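Local coordinates for protein malic enzyme (Entamoeba histolytica, PDB 3NV9) that probably catalyses the NAD(P)-dependent oxidative decarboxylation of malate to pyruvate, as malic enzymes do, working as a dimer, at residues P110-A121 and V133-N141; I288-I299 and W313-F324. All blocks are in the same frame, centred on the assembly; numbering follows the deposited sequence.

How the interactions relate
Interaction 1 comes first along the chain and is complete before interaction 2 begins. Their centres lie 36 Å apart, on opposite sides of the centre of the chain, and their nearest atoms are about 16 Å apart, so neither touches the other. Each belongs to a beta-alpha-beta unit, but in a different sheet: 110-121 with 133-141 packs helix 114-128 on strand 131-136, outermost within this chain, of a parallel sheet in the N-terminal malic enzyme domain, whereas 288-299 with 313-324 pairs strands 297-300 and 322-325 inside the sheet of the NAD-binding domain. Interaction 1 also meets the second subunit, so it probably joins its domain's core to the subunit interface; interaction 2 lies within one NAD-binding domain.

Interaction 1: residues P110-A121 and V133-N141; sequences PPGGLGVMEGKA and VPICIDSKN
D138 OD1, beside the ring of P110, is gripped twice by K140. The backbone K140 N donates to D138 OD1 at 2.8 Å, which defines an Asx turn, and K140 NZ forms a salt bridge with D138 OD1, also 2.8 Å long. The two nitrogens come from opposite faces of the carboxylate plane, each more than 40° out of it; the lysine chain reaches back by bending at its last two torsions (chi3 -49°). P110 lies alongside D138, its CG 3.8 Å from D138 CB, and crosses the K140 chain at about a right angle.

Deeper in, C136 turns its sulfur to the G113-L114 peptide. With no side chain on G113 to intervene, C136 SG comes to 3.6 Å from L114 N, and M117 CG flanks C136 SG from the helix at 3.6 Å. M117 CB also rests on P134 CB at 3.6 Å, after which the bent methionine chain leaves for V95 and S97 of strand 92-97. Past P134, A121 CB sits 4.2 Å from V133 CA. The E118 carboxylate is held by the backbone N of K46 and of I47 and by that of L88 of the second subunit, where H160 also packs on P110 and L114.

The axes of 114-121 and 133-136 come within 6.8 Å of each other, their directions 151° apart and so nearly antiparallel. This is the return half of a beta-alpha-beta crossover, in which helix 114-128 links parallel neighbours 92-97 and 131-136 in the N-terminal malic enzyme domain.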
loop_
_atom_site.group_PDB
_atom_site.type_symbol
_atom_site.label_atom_id
_atom_site.label_comp_id
_atom_site.label_asym_id
_atom_site.label_seq_id
_atom_site.Cartn_x
_atom_site.Cartn_y
_atom_site.Cartn_z
ATOM N N PRO A 110 5.551 14.201 -9.433
ATOM C CA PRO A 110 5.418 12.838 -8.864
ATOM C C PRO A 110 4.061 12.487 -8.230
ATOM O O PRO A 110 3.547 11.426 -8.554
ATOM C CB PRO A 110 6.544 12.768 -7.835
ATOM C CG PRO A 110 7.598 13.737 -8.472
ATOM C CD PRO A 110 6.814 14.855 -9.011
ATOM N N PRO A 111 3.493 13.359 -7.347
ATOM C CA PRO A 111 2.172 13.026 -6.749
ATOM C C PRO A 111 1.027 13.091 -7.720
ATOM O O PRO A 111 -0.059 12.638 -7.380
ATOM C CB PRO A 111 1.963 14.128 -5.693
ATOM C CG PRO A 111 2.731 15.321 -6.277
ATOM C CD PRO A 111 3.995 14.665 -6.834
ATOM N N GLY A 112 1.248 13.697 -8.892
ATOM C CA GLY A 112 0.171 13.906 -9.890
ATOM C C GLY A 112 -0.446 12.644 -10.479
ATOM O O GLY A 112 -1.614 12.657 -10.966
ATOM N N GLY A 113 0.308 11.549 -10.453
ATOM C CA GLY A 113 -0.185 10.256 -10.938
ATOM C C GLY A 113 -1.135 9.518 -9.963
ATOM O O GLY A 113 -1.733 8.524 -10.344
ATOM N N LEU A 114 -1.311 10.020 -8.740
ATOM C CA LEU A 114 -2.098 9.332 -7.701
ATOM C C LEU A 114 -3.571 9.041 -8.089
ATOM O O LEU A 114 -4.080 8.006 -7.712
ATOM C CB LEU A 114 -2.082 10.136 -6.400
ATOM C CG LEU A 114 -0.819 9.938 -5.579
ATOM C CD1 LEU A 114 -0.631 11.125 -4.648
ATOM C CD2 LEU A 114 -0.812 8.599 -4.777
ATOM N N GLY A 115 -4.239 9.967 -8.792
ATOM C CA GLY A 115 -5.623 9.799 -9.219
ATOM C C GLY A 115 -5.716 8.582 -10.082
ATOM O O GLY A 115 -6.547 7.689 -9.844
ATOM N N VAL A 116 -4.843 8.492 -11.076
ATOM C CA VAL A 116 -4.886 7.377 -12.041
ATOM C C VAL A 116 -4.427 6.064 -11.389
ATOM O O VAL A 116 -5.033 5.006 -11.619
ATOM C CB VAL A 116 -4.033 7.711 -13.279
ATOM C CG1 VAL A 116 -3.772 6.458 -14.170
ATOM C CG2 VAL A 116 -4.706 8.841 -14.094
ATOM N N MET A 117 -3.380 6.105 -10.558
ATOM C CA MET A 117 -2.860 4.846 -9.966
ATOM C C MET A 117 -3.789 4.321 -8.886
ATOM O O MET A 117 -3.885 3.118 -8.686
ATOM C CB MET A 117 -1.419 4.990 -9.410
ATOM C CG MET A 117 -0.424 5.651 -10.363
ATOM S SD MET A 117 -0.406 4.843 -11.969
ATOM C CE MET A 117 -0.273 6.260 -13.056
ATOM N N GLU A 118 -4.478 5.225 -8.196
ATOM C CA GLU A 118 -5.551 4.793 -7.275
ATOM C C GLU A 118 -6.779 4.168 -8.003
ATOM O O GLU A 118 -7.379 3.233 -7.523
ATOM C CB GLU A 118 -5.960 5.946 -6.328
ATOM C CG GLU A 118 -6.563 5.409 -5.101
ATOM C CD GLU A 118 -6.997 6.443 -4.106
ATOM O OE1 GLU A 118 -7.754 6.079 -3.153
ATOM O OE2 GLU A 118 -6.613 7.604 -4.278
ATOM N N GLY A 119 -7.152 4.706 -9.166
ATOM C CA GLY A 119 -8.228 4.129 -9.972
ATOM C C GLY A 119 -7.818 2.755 -10.460
ATOM O O GLY A 119 -8.629 1.847 -10.464
ATOM N N LYS A 120 -6.554 2.590 -10.846
ATOM C CA LYS A 120 -6.029 1.243 -11.232
ATOM C C LYS A 120 -6.118 0.286 -10.040
ATOM O O LYS A 120 -6.518 -0.845 -10.198
ATOM C CB LYS A 120 -4.538 1.261 -11.701
ATOM C CG LYS A 120 -4.178 2.147 -12.894
ATOM C CD LYS A 120 -4.565 1.496 -14.210
ATOM C CE LYS A 120 -4.053 2.414 -15.355
ATOM N NZ LYS A 120 -4.376 1.803 -16.733
ATOM N N ALA A 121 -5.732 0.751 -8.853
ATOM C CA ALA A 121 -5.737 -0.135 -7.716
ATOM C C ALA A 121 -7.184 -0.482 -7.414
ATOM O O ALA A 121 -7.439 -1.615 -7.039
ATOM C CB ALA A 121 -5.127 0.531 -6.517
ATOM N N VAL A 133 -1.918 -1.099 -4.332
ATOM C CA VAL A 133 -1.881 0.258 -3.907
ATOM C C VAL A 133 -1.073 1.138 -4.884
ATOM O O VAL A 133 -0.149 0.686 -5.522
ATOM C CB VAL A 133 -1.385 0.435 -2.458
ATOM C CG1 VAL A 133 -2.444 -0.037 -1.467
ATOM C CG2 VAL A 133 -0.041 -0.171 -2.240
ATOM N N PRO A 134 -1.464 2.407 -5.014
ATOM C CA PRO A 134 -0.618 3.282 -5.838
ATOM C C PRO A 134 0.795 3.431 -5.201
ATOM O O PRO A 134 0.922 3.520 -3.948
ATOM C CB PRO A 134 -1.398 4.602 -5.854
ATOM C CG PRO A 134 -2.392 4.516 -4.692
ATOM C CD PRO A 134 -2.480 3.122 -4.222
ATOM N N ILE A 135 1.856 3.398 -6.031
ATOM C CA ILE A 135 3.211 3.757 -5.562
ATOM C C ILE A 135 3.759 4.792 -6.496
ATOM O O ILE A 135 4.387 4.452 -7.467
ATOM C CB ILE A 135 4.153 2.551 -5.560
ATOM C CG1 ILE A 135 3.581 1.417 -4.704
ATOM C CG2 ILE A 135 5.593 2.914 -5.061
ATOM C CD1 ILE A 135 3.738 1.620 -3.199
ATOM N N CYS A 136 3.452 6.058 -6.232
ATOM C CA CYS A 136 3.913 7.208 -7.074
ATOM C C CYS A 136 5.241 7.776 -6.536
ATOM O O CYS A 136 5.339 8.159 -5.388
ATOM C CB CYS A 136 2.837 8.299 -7.123
ATOM S SG CYS A 136 1.501 7.813 -8.170
ATOM N N ILE A 137 6.272 7.775 -7.365
ATOM C CA ILE A 137 7.615 8.104 -6.903
ATOM C C ILE A 137 8.176 9.235 -7.698
ATOM O O ILE A 137 7.733 9.506 -8.821
ATOM C CB ILE A 137 8.577 6.931 -7.059
ATOM C CG1 ILE A 137 8.888 6.667 -8.571
ATOM C CG2 ILE A 137 8.043 5.694 -6.281
ATOM C CD1 ILE A 137 9.868 5.465 -8.849
ATOM N N ASP A 138 9.168 9.889 -7.113
ATOM C CA ASP A 138 9.968 10.854 -7.860
ATOM C C ASP A 138 11.112 10.096 -8.495
ATOM O O ASP A 138 11.901 9.426 -7.805
ATOM C CB ASP A 138 10.511 11.925 -6.924
ATOM C CG ASP A 138 11.249 13.058 -7.691
ATOM O OD1 ASP A 138 11.444 12.978 -8.936
ATOM O OD2 ASP A 138 11.589 14.059 -7.038
ATOM N N SER A 139 11.244 10.159 -9.812
ATOM C CA SER A 139 12.435 9.475 -10.406
ATOM C C SER A 139 13.563 10.469 -10.839
ATOM O O SER A 139 14.477 10.088 -11.562
ATOM C CB SER A 139 12.022 8.586 -11.566
ATOM O OG SER A 139 11.651 9.389 -12.694
ATOM N N LYS A 140 13.497 11.734 -10.413
ATOM C CA LYS A 140 14.404 12.782 -10.954
ATOM C C LYS A 140 15.715 12.662 -10.305
ATOM O O LYS A 140 15.793 12.374 -9.101
ATOM C CB LYS A 140 13.874 14.205 -10.751
ATOM C CG LYS A 140 12.805 14.557 -11.802
ATOM C CD LYS A 140 12.277 15.969 -11.671
ATOM C CE LYS A 140 11.873 16.331 -10.212
ATOM N NZ LYS A 140 10.690 15.551 -9.708
ATOM N N ASN A 141 16.769 12.828 -11.083
ATOM C CA ASN A 141 18.095 12.831 -10.454
ATOM C C ASN A 141 18.451 14.264 -10.043
ATOM O O ASN A 141 17.633 15.146 -10.173
ATOM C CB ASN A 141 19.157 12.190 -11.337
ATOM C CG ASN A 141 19.410 12.972 -12.573
ATOM O OD1 ASN A 141 18.953 14.111 -12.688
ATOM N ND2 ASN A 141 20.098 12.363 -13.549
#

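Interaction 2: residues I288-I299 and W313-F324; sequences IAEACVGADVLI and WIKSMGEKPIVF
I288 and W313 meet through matching first torsions: with I288 CG1 anti to its own carbonyl carbon, the isoleucine covers one face of the indole six-membered ring, its CB and CD1 touching CZ2 and CH2, and W313 CG, likewise opposite its carbonyl carbon (chi1 -63°), carries that ring against I288 and A289 of helix 288-292. C292 adds an oblique sulfur-aromatic contact, its SG 4.7 Å from the centroid of the five-membered ring of W313, 38° off the ring normal. S316 OG folds back to donate to W313 O at 2.8 Å, and it accepts from a water that also donates to A289 O, linking A289 to S316. Beyond them the type II turn from C292 to A295, with G294 at positive phi, is fastened to 316-318 by two backbone bonds: G294 N donates to S316 O at 2.8 Å and G318 N to A295 O at 2.8 Å.

The two segments then enter the parallel part of the mixed sheet of the Rossmann-type NAD-binding domain, strand 297-300 lying between 222-225 and 322-325. I322 N points almost straight at D296 O (3.1 Å, 172° at the hydrogen), L298 N donates to I322 O at 3.0 Å, and F324 N to L298 O at 2.8 Å. V297, I322 and F324 face helix 193-213; L298 takes the other face, its CB 3.9 Å from M317 SD. The D296 carboxylate turns to K215 in a salt bridge, while D296 O and K320 O both accept from a second water.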
loop_
_atom_site.group_PDB
_atom_site.type_symbol
_atom_site.label_atom_id
_atom_site.label_comp_id
_atom_site.label_asym_id
_atom_site.label_seq_id
_atom_site.Cartn_x
_atom_site.Cartn_y
_atom_site.Cartn_z
ATOM N N ILE A 288 1.144 9.779 -43.811
ATOM C CA ILE A 288 0.005 9.100 -43.180
ATOM C C ILE A 288 -1.127 8.956 -44.176
ATOM O O ILE A 288 -1.721 7.893 -44.265
ATOM C CB ILE A 288 -0.531 9.826 -41.916
ATOM C CG1 ILE A 288 0.556 9.969 -40.860
ATOM C CG2 ILE A 288 -1.722 9.062 -41.340
ATOM C CD1 ILE A 288 0.240 11.030 -39.769
ATOM N N ALA A 289 -1.425 10.022 -44.917
ATOM C CA ALA A 289 -2.503 10.026 -45.941
ATOM C C ALA A 289 -2.288 9.030 -47.104
ATOM O O ALA A 289 -3.263 8.498 -47.650
ATOM C CB ALA A 289 -2.724 11.448 -46.481
ATOM N N GLU A 290 -1.024 8.814 -47.497
ATOM C CA GLU A 290 -0.683 7.834 -48.534
ATOM C C GLU A 290 -0.925 6.451 -47.943
ATOM O O GLU A 290 -1.495 5.569 -48.572
ATOM C CB GLU A 290 0.787 7.973 -49.011
ATOM C CG GLU A 290 1.038 9.148 -50.062
ATOM C CD GLU A 290 2.541 9.542 -50.265
ATOM O OE1 GLU A 290 2.892 10.737 -50.099
ATOM O OE2 GLU A 290 3.363 8.647 -50.600
ATOM N N ALA A 291 -0.476 6.270 -46.720
ATOM C CA ALA A 291 -0.692 5.024 -46.043
ATOM C C ALA A 291 -2.197 4.677 -45.927
ATOM O O ALA A 291 -2.589 3.558 -46.205
ATOM C CB ALA A 291 -0.033 5.066 -44.694
ATOM N N CYS A 292 -3.031 5.653 -45.580
ATOM C CA CYS A 292 -4.383 5.372 -45.181
ATOM C C CYS A 292 -5.311 4.940 -46.295
ATOM O O CYS A 292 -6.219 4.126 -46.073
ATOM C CB CYS A 292 -4.981 6.561 -44.416
ATOM S SG CYS A 292 -4.375 6.650 -42.744
ATOM N N VAL A 293 -5.130 5.491 -47.491
ATOM C CA VAL A 293 -6.000 5.099 -48.622
ATOM C C VAL A 293 -6.001 3.573 -48.794
ATOM O O VAL A 293 -4.952 2.916 -48.742
ATOM C CB VAL A 293 -5.676 5.925 -49.930
ATOM C CG1 VAL A 293 -4.185 6.277 -50.003
ATOM C CG2 VAL A 293 -6.214 5.235 -51.217
ATOM N N GLY A 294 -7.194 3.017 -48.907
ATOM C CA GLY A 294 -7.373 1.570 -48.921
ATOM C C GLY A 294 -7.085 0.780 -47.647
ATOM O O GLY A 294 -7.194 -0.448 -47.648
ATOM N N ALA A 295 -6.697 1.448 -46.560
ATOM C CA ALA A 295 -6.375 0.716 -45.334
ATOM C C ALA A 295 -7.615 0.099 -44.699
ATOM O O ALA A 295 -8.771 0.571 -44.899
ATOM C CB ALA A 295 -5.568 1.569 -44.303
ATOM N N ASP A 296 -7.365 -0.956 -43.929
ATOM C CA ASP A 296 -8.426 -1.672 -43.236
ATOM C C ASP A 296 -8.594 -1.231 -41.784
ATOM O O ASP A 296 -9.709 -1.108 -41.278
ATOM C CB ASP A 296 -8.161 -3.199 -43.347
ATOM C CG ASP A 296 -8.125 -3.670 -44.830
ATOM O OD1 ASP A 296 -7.038 -3.889 -45.408
ATOM O OD2 ASP A 296 -9.195 -3.773 -45.419
ATOM N N VAL A 297 -7.461 -1.035 -41.139
ATOM C CA VAL A 297 -7.339 -0.816 -39.723
ATOM C C VAL A 297 -6.426 0.413 -39.537
ATOM O O VAL A 297 -5.404 0.569 -40.226
ATOM C CB VAL A 297 -6.743 -2.094 -39.021
ATOM C CG1 VAL A 297 -6.466 -1.888 -37.527
ATOM C CG2 VAL A 297 -7.660 -3.319 -39.240
ATOM N N LEU A 298 -6.829 1.286 -38.614
ATOM C CA LEU A 298 -6.099 2.486 -38.253
ATOM C C LEU A 298 -6.153 2.488 -36.755
ATOM O O LEU A 298 -7.272 2.443 -36.160
ATOM C CB LEU A 298 -6.812 3.735 -38.796
ATOM C CG LEU A 298 -6.311 5.145 -38.406
ATOM C CD1 LEU A 298 -4.811 5.173 -38.439
ATOM C CD2 LEU A 298 -6.897 6.259 -39.344
ATOM N N ILE A 299 -4.970 2.521 -36.149
ATOM C CA ILE A 299 -4.854 2.421 -34.700
ATOM C C ILE A 299 -3.950 3.550 -34.178
ATOM O O ILE A 299 -2.755 3.621 -34.574
ATOM C CB ILE A 299 -4.291 1.023 -34.265
ATOM C CG1 ILE A 299 -5.234 -0.122 -34.650
ATOM C CG2 ILE A 299 -4.041 0.976 -32.803
ATOM C CD1 ILE A 299 -4.745 -1.524 -34.129
ATOM N N TRP A 313 -8.346 10.981 -43.756
ATOM C CA TRP A 313 -7.652 9.676 -43.722
ATOM C C TRP A 313 -8.668 8.528 -43.718
ATOM O O TRP A 313 -8.524 7.561 -44.465
ATOM C CB TRP A 313 -6.781 9.552 -42.488
ATOM C CG TRP A 313 -5.684 10.531 -42.409
ATOM C CD1 TRP A 313 -5.213 11.352 -43.423
ATOM C CD2 TRP A 313 -4.856 10.778 -41.281
ATOM N NE1 TRP A 313 -4.163 12.109 -42.962
ATOM C CE2 TRP A 313 -3.902 11.760 -41.664
ATOM C CE3 TRP A 313 -4.824 10.275 -39.971
ATOM C CZ2 TRP A 313 -2.936 12.260 -40.768
ATOM C CZ3 TRP A 313 -3.851 10.760 -39.083
ATOM C CH2 TRP A 313 -2.932 11.752 -39.484
ATOM N N ILE A 314 -9.709 8.680 -42.891
ATOM C CA ILE A 314 -10.724 7.651 -42.626
ATOM C C ILE A 314 -11.532 7.392 -43.893
ATOM O O ILE A 314 -11.688 6.238 -44.310
ATOM C CB ILE A 314 -11.610 8.057 -41.386
ATOM C CG1 ILE A 314 -10.799 7.907 -40.083
ATOM C CG2 ILE A 314 -12.852 7.233 -41.284
ATOM C CD1 ILE A 314 -11.515 8.390 -38.801
ATOM N N LYS A 315 -12.031 8.482 -44.485
ATOM C CA LYS A 315 -12.783 8.510 -45.719
ATOM C C LYS A 315 -12.047 7.764 -46.838
ATOM O O LYS A 315 -12.669 7.182 -47.685
ATOM C CB LYS A 315 -12.998 9.990 -46.083
ATOM C CG LYS A 315 -13.959 10.267 -47.201
ATOM C CD LYS A 315 -14.350 11.764 -47.224
ATOM C CE LYS A 315 -13.495 12.617 -48.217
ATOM N NZ LYS A 315 -13.992 12.479 -49.648
ATOM N N SER A 316 -10.718 7.805 -46.837
ATOM C CA SER A 316 -9.943 7.158 -47.898
ATOM C C SER A 316 -9.707 5.665 -47.637
ATOM O O SER A 316 -9.228 4.949 -48.499
ATOM C CB SER A 316 -8.608 7.868 -48.101
ATOM O OG SER A 316 -7.650 7.483 -47.130
ATOM N N MET A 317 -10.041 5.196 -46.438
ATOM C CA MET A 317 -9.852 3.784 -46.103
ATOM C C MET A 317 -10.780 2.869 -46.907
ATOM O O MET A 317 -11.686 3.332 -47.585
ATOM C CB MET A 317 -10.037 3.585 -44.592
ATOM C CG MET A 317 -8.908 4.201 -43.770
ATOM S SD MET A 317 -8.927 3.605 -42.068
ATOM C CE MET A 317 -10.384 4.427 -41.560
ATOM N N GLY A 318 -10.545 1.567 -46.833
ATOM C CA GLY A 318 -11.379 0.591 -47.554
ATOM C C GLY A 318 -12.789 0.288 -47.012
ATOM O O GLY A 318 -13.438 1.092 -46.322
ATOM N N GLU A 319 -13.271 -0.891 -47.373
ATOM C CA GLU A 319 -14.577 -1.361 -46.993
ATOM C C GLU A 319 -14.608 -1.521 -45.459
ATOM O O GLU A 319 -13.749 -2.197 -44.857
ATOM C CB GLU A 319 -14.778 -2.682 -47.725
ATOM C CG GLU A 319 -15.869 -3.581 -47.187
ATOM C CD GLU A 319 -17.224 -3.336 -47.850
ATOM O OE1 GLU A 319 -17.722 -2.169 -47.798
ATOM O OE2 GLU A 319 -17.774 -4.330 -48.406
ATOM N N LYS A 320 -15.560 -0.830 -44.826
ATOM C CA LYS A 320 -15.827 -1.003 -43.384
ATOM C C LYS A 320 -14.597 -0.702 -42.482
ATOM O O LYS A 320 -14.016 -1.589 -41.799
ATOM C CB LYS A 320 -16.506 -2.364 -43.103
ATOM C CG LYS A 320 -17.953 -2.496 -43.666
ATOM C CD LYS A 320 -18.569 -3.870 -43.292
ATOM C CE LYS A 320 -20.030 -4.001 -43.677
ATOM N NZ LYS A 320 -20.350 -3.995 -45.148
ATOM N N PRO A 321 -14.164 0.560 -42.495
ATOM C CA PRO A 321 -12.992 0.863 -41.696
ATOM C C PRO A 321 -13.133 0.574 -40.164
ATOM O O PRO A 321 -14.158 0.884 -39.529
ATOM C CB PRO A 321 -12.794 2.356 -41.922
ATOM C CG PRO A 321 -13.550 2.666 -43.185
ATOM C CD PRO A 321 -14.681 1.731 -43.208
ATOM N N ILE A 322 -12.089 -0.027 -39.613
ATOM C CA ILE A 322 -11.920 -0.187 -38.208
ATOM C C ILE A 322 -10.947 0.907 -37.742
ATOM O O ILE A 322 -9.815 0.919 -38.186
ATOM C CB ILE A 322 -11.309 -1.537 -37.927
ATOM C CG1 ILE A 322 -12.345 -2.623 -38.203
ATOM C CG2 ILE A 322 -10.804 -1.632 -36.501
ATOM C CD1 ILE A 322 -11.694 -3.993 -38.337
ATOM N N VAL A 323 -11.398 1.787 -36.844
ATOM C CA VAL A 323 -10.562 2.877 -36.337
ATOM C C VAL A 323 -10.468 2.851 -34.812
ATOM O O VAL A 323 -11.476 3.009 -34.161
ATOM C CB VAL A 323 -11.154 4.227 -36.748
ATOM C CG1 VAL A 323 -10.341 5.376 -36.205
ATOM C CG2 VAL A 323 -11.345 4.308 -38.343
ATOM N N PHE A 324 -9.265 2.649 -34.244
ATOM C CA PHE A 324 -9.090 2.796 -32.791
ATOM C C PHE A 324 -8.387 4.108 -32.459
ATOM O O PHE A 324 -7.267 4.331 -32.858
ATOM C CB PHE A 324 -8.347 1.598 -32.190
ATOM C CG PHE A 324 -9.076 0.269 -32.331
ATOM C CD1 PHE A 324 -10.410 0.198 -32.790
ATOM C CD2 PHE A 324 -8.442 -0.921 -31.942
ATOM C CE1 PHE A 324 -11.054 -1.050 -32.878
ATOM C CE2 PHE A 324 -9.080 -2.166 -32.031
ATOM C CZ PHE A 324 -10.379 -2.236 -32.522
HETATM O O HOH W 1 -5.618 9.360 -46.698
HETATM O O HOH W 2 -11.927 -3.126 -41.932
#